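Local coordinates for terminase subunit UL89 protein (PDB 3N4P) that forms part of the herpesvirus terminase motor that translocates viral DNA into capsids, here as the C-terminal nuclease domain of its large subunit, at residues Y48-T53 and Q91-G96. Numbering follows the deposited sequence.
Sequences YSTLNT and QFLIYG. With MG (magnesium ion), chain E.
Y48 and L93 meet near the edge of the mixed beta sheet of an RNase H-like nuclease domain, where Y48 pairs antiparallel with a strand of the second subunit and so carries the sheet across the interface. Strand 204-211, with Y203 just before it, links the two segments: A206 and Q208 pair with the backbone of Y48, Y203 and K205 with that of F92. Reaching across that strand, Y48 and L93 bring CD1 of the ring within 3.6 Å of CD1 of the leucine, with the two side chains nearly perpendicular. A branched, apolar leucine suits this buried place because one methyl can meet the tyrosine while the other, CD2, lies 4.4 Å from OG1 of T50. On the leucine's own strand, L93 CB sits over one face of the Y95 ring, 4.2 Å above its plane and offset toward the rim.

Tyrosine suits its place because its ring carbons pack on L93 while the hydroxyl reaches the polar end of Q91. Its OH lies 2.7 Å from OE1 of Q91, which approaches the ring edge near its plane, with the amide turned 88° to the ring. Q91 reaches there because CG is anti to its carbonyl carbon (chi1 -61°) and the chain runs extended beyond it. Glutamine fits a position needing both an acceptor and a donor: NE2 bonds to the carbonyl of G202, which helps fix the amide's rotation. E42 OE1 of the second subunit is the other hydrogen-bonding partner of Y48 OH.

Beyond Y48 the chain makes a short 3-10 turn, with N52 N bonded to the carbonyl O of S49 at 2.9 Å. At the interface N52 O binds a magnesium ion at 2.2 Å, distinct from the one held by D68 and E139 and shared with OD2 of D44 of the second subunit.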
loop_
_atom_site.group_PDB
_atom_site.type_symbol
_atom_site.label_atom_id
_atom_site.label_comp_id
_atom_site.label_asym_id
_atom_site.label_seq_id
_atom_site.Cartn_x
_atom_site.Cartn_y
_atom_site.Cartn_z
ATOM N N TYR B 48 1.326 -3.604 1.052
ATOM C CA TYR B 48 0.483 -4.491 1.853
ATOM C C TYR B 48 0.826 -4.522 3.369
ATOM O O TYR B 48 1.971 -4.751 3.772
ATOM C CB TYR B 48 0.616 -5.902 1.263
ATOM C CG TYR B 48 -0.310 -6.151 0.118
ATOM C CD1 TYR B 48 0.158 -6.306 -1.179
ATOM C CD2 TYR B 48 -1.685 -6.208 0.329
ATOM C CE1 TYR B 48 -0.785 -6.508 -2.301
ATOM C CE2 TYR B 48 -2.603 -6.428 -0.740
ATOM C CZ TYR B 48 -2.129 -6.580 -2.039
ATOM O OH TYR B 48 -3.035 -6.732 -3.067
ATOM N N SER B 49 -0.163 -4.326 4.215
ATOM C CA SER B 49 -0.026 -4.292 5.653
ATOM C C SER B 49 -0.597 -5.590 6.136
ATOM O O SER B 49 -1.710 -5.651 6.670
ATOM C CB SER B 49 -0.890 -3.205 6.215
ATOM O OG SER B 49 -0.148 -2.027 6.394
ATOM N N THR B 50 0.163 -6.635 5.887
ATOM C CA THR B 50 -0.103 -7.962 6.348
ATOM C C THR B 50 -0.492 -8.053 7.861
ATOM O O THR B 50 -1.314 -8.884 8.256
ATOM C CB THR B 50 1.224 -8.715 6.077
ATOM O OG1 THR B 50 1.061 -9.551 4.921
ATOM C CG2 THR B 50 1.669 -9.429 7.201
ATOM N N LEU B 51 0.054 -7.152 8.676
ATOM C CA LEU B 51 -0.212 -7.125 10.106
ATOM C C LEU B 51 -1.606 -6.629 10.432
ATOM O O LEU B 51 -2.062 -6.797 11.545
ATOM C CB LEU B 51 0.821 -6.247 10.821
ATOM C CG LEU B 51 2.254 -6.786 10.742
ATOM C CD1 LEU B 51 3.277 -5.660 11.097
ATOM C CD2 LEU B 51 2.391 -8.034 11.628
ATOM N N ASN B 52 -2.288 -6.026 9.459
ATOM C CA ASN B 52 -3.663 -5.571 9.623
ATOM C C ASN B 52 -4.690 -6.689 9.597
ATOM O O ASN B 52 -5.879 -6.434 9.801
ATOM C CB ASN B 52 -4.023 -4.545 8.542
ATOM C CG ASN B 52 -3.583 -3.118 8.906
ATOM O OD1 ASN B 52 -3.461 -2.790 10.086
ATOM N ND2 ASN B 52 -3.372 -2.260 7.890
ATOM N N THR B 53 -4.257 -7.933 9.338
ATOM C CA THR B 53 -5.232 -9.030 9.250
ATOM C C THR B 53 -4.732 -10.351 9.853
ATOM O O THR B 53 -3.543 -10.561 9.925
ATOM C CB THR B 53 -5.679 -9.275 7.789
ATOM O OG1 THR B 53 -6.729 -10.224 7.803
ATOM C CG2 THR B 53 -4.549 -9.886 6.981
ATOM N N GLN B 91 -0.597 -12.091 -6.874
ATOM C CA GLN B 91 0.550 -11.172 -6.734
ATOM C C GLN B 91 1.692 -11.795 -5.984
ATOM O O GLN B 91 1.569 -12.879 -5.405
ATOM C CB GLN B 91 0.119 -9.874 -6.063
ATOM C CG GLN B 91 -0.982 -9.118 -6.934
ATOM C CD GLN B 91 -1.633 -7.975 -6.185
ATOM O OE1 GLN B 91 -2.285 -8.193 -5.180
ATOM N NE2 GLN B 91 -1.462 -6.760 -6.669
ATOM N N PHE B 92 2.811 -11.081 -6.001
ATOM C CA PHE B 92 4.025 -11.456 -5.290
ATOM C C PHE B 92 4.477 -10.329 -4.462
ATOM O O PHE B 92 4.607 -9.187 -4.945
ATOM C CB PHE B 92 5.061 -11.854 -6.317
ATOM C CG PHE B 92 4.486 -12.834 -7.329
ATOM C CD1 PHE B 92 4.425 -14.198 -7.036
ATOM C CD2 PHE B 92 3.943 -12.378 -8.519
ATOM C CE1 PHE B 92 3.854 -15.136 -7.949
ATOM C CE2 PHE B 92 3.342 -13.298 -9.452
ATOM C CZ PHE B 92 3.319 -14.702 -9.140
ATOM N N LEU B 93 4.712 -10.665 -3.206
ATOM C CA LEU B 93 4.940 -9.722 -2.153
ATOM C C LEU B 93 6.399 -9.739 -1.689
ATOM O O LEU B 93 6.946 -10.803 -1.472
ATOM C CB LEU B 93 4.071 -10.192 -1.019
ATOM C CG LEU B 93 3.239 -9.158 -0.321
ATOM C CD1 LEU B 93 1.876 -9.504 -0.811
ATOM C CD2 LEU B 93 3.290 -9.430 1.104
ATOM N N ILE B 94 7.054 -8.587 -1.548
ATOM C CA ILE B 94 8.487 -8.595 -1.174
ATOM C C ILE B 94 8.504 -8.427 0.326
ATOM O O ILE B 94 8.018 -7.395 0.837
ATOM C CB ILE B 94 9.271 -7.452 -1.836
ATOM C CG1 ILE B 94 9.280 -7.647 -3.329
ATOM C CG2 ILE B 94 10.767 -7.348 -1.317
ATOM C CD1 ILE B 94 9.569 -6.343 -3.938
ATOM N N TYR B 95 8.990 -9.470 1.024
ATOM C CA TYR B 95 9.040 -9.457 2.469
ATOM C C TYR B 95 10.344 -8.913 3.058
ATOM O O TYR B 95 10.385 -8.462 4.219
ATOM C CB TYR B 95 8.834 -10.903 3.007
ATOM C CG TYR B 95 7.371 -11.439 2.823
ATOM C CD1 TYR B 95 6.294 -10.802 3.441
ATOM C CD2 TYR B 95 7.098 -12.532 2.003
ATOM C CE1 TYR B 95 4.996 -11.275 3.303
ATOM C CE2 TYR B 95 5.797 -13.057 1.848
ATOM C CZ TYR B 95 4.759 -12.423 2.511
ATOM O OH TYR B 95 3.482 -12.886 2.380
ATOM N N GLY B 96 11.425 -9.015 2.294
ATOM C CA GLY B 96 12.743 -8.710 2.812
ATOM C C GLY B 96 13.707 -8.366 1.716
ATOM O O GLY B 96 13.565 -8.865 0.569
HETATM MG MG MG E . -7.848 -5.486 10.344
#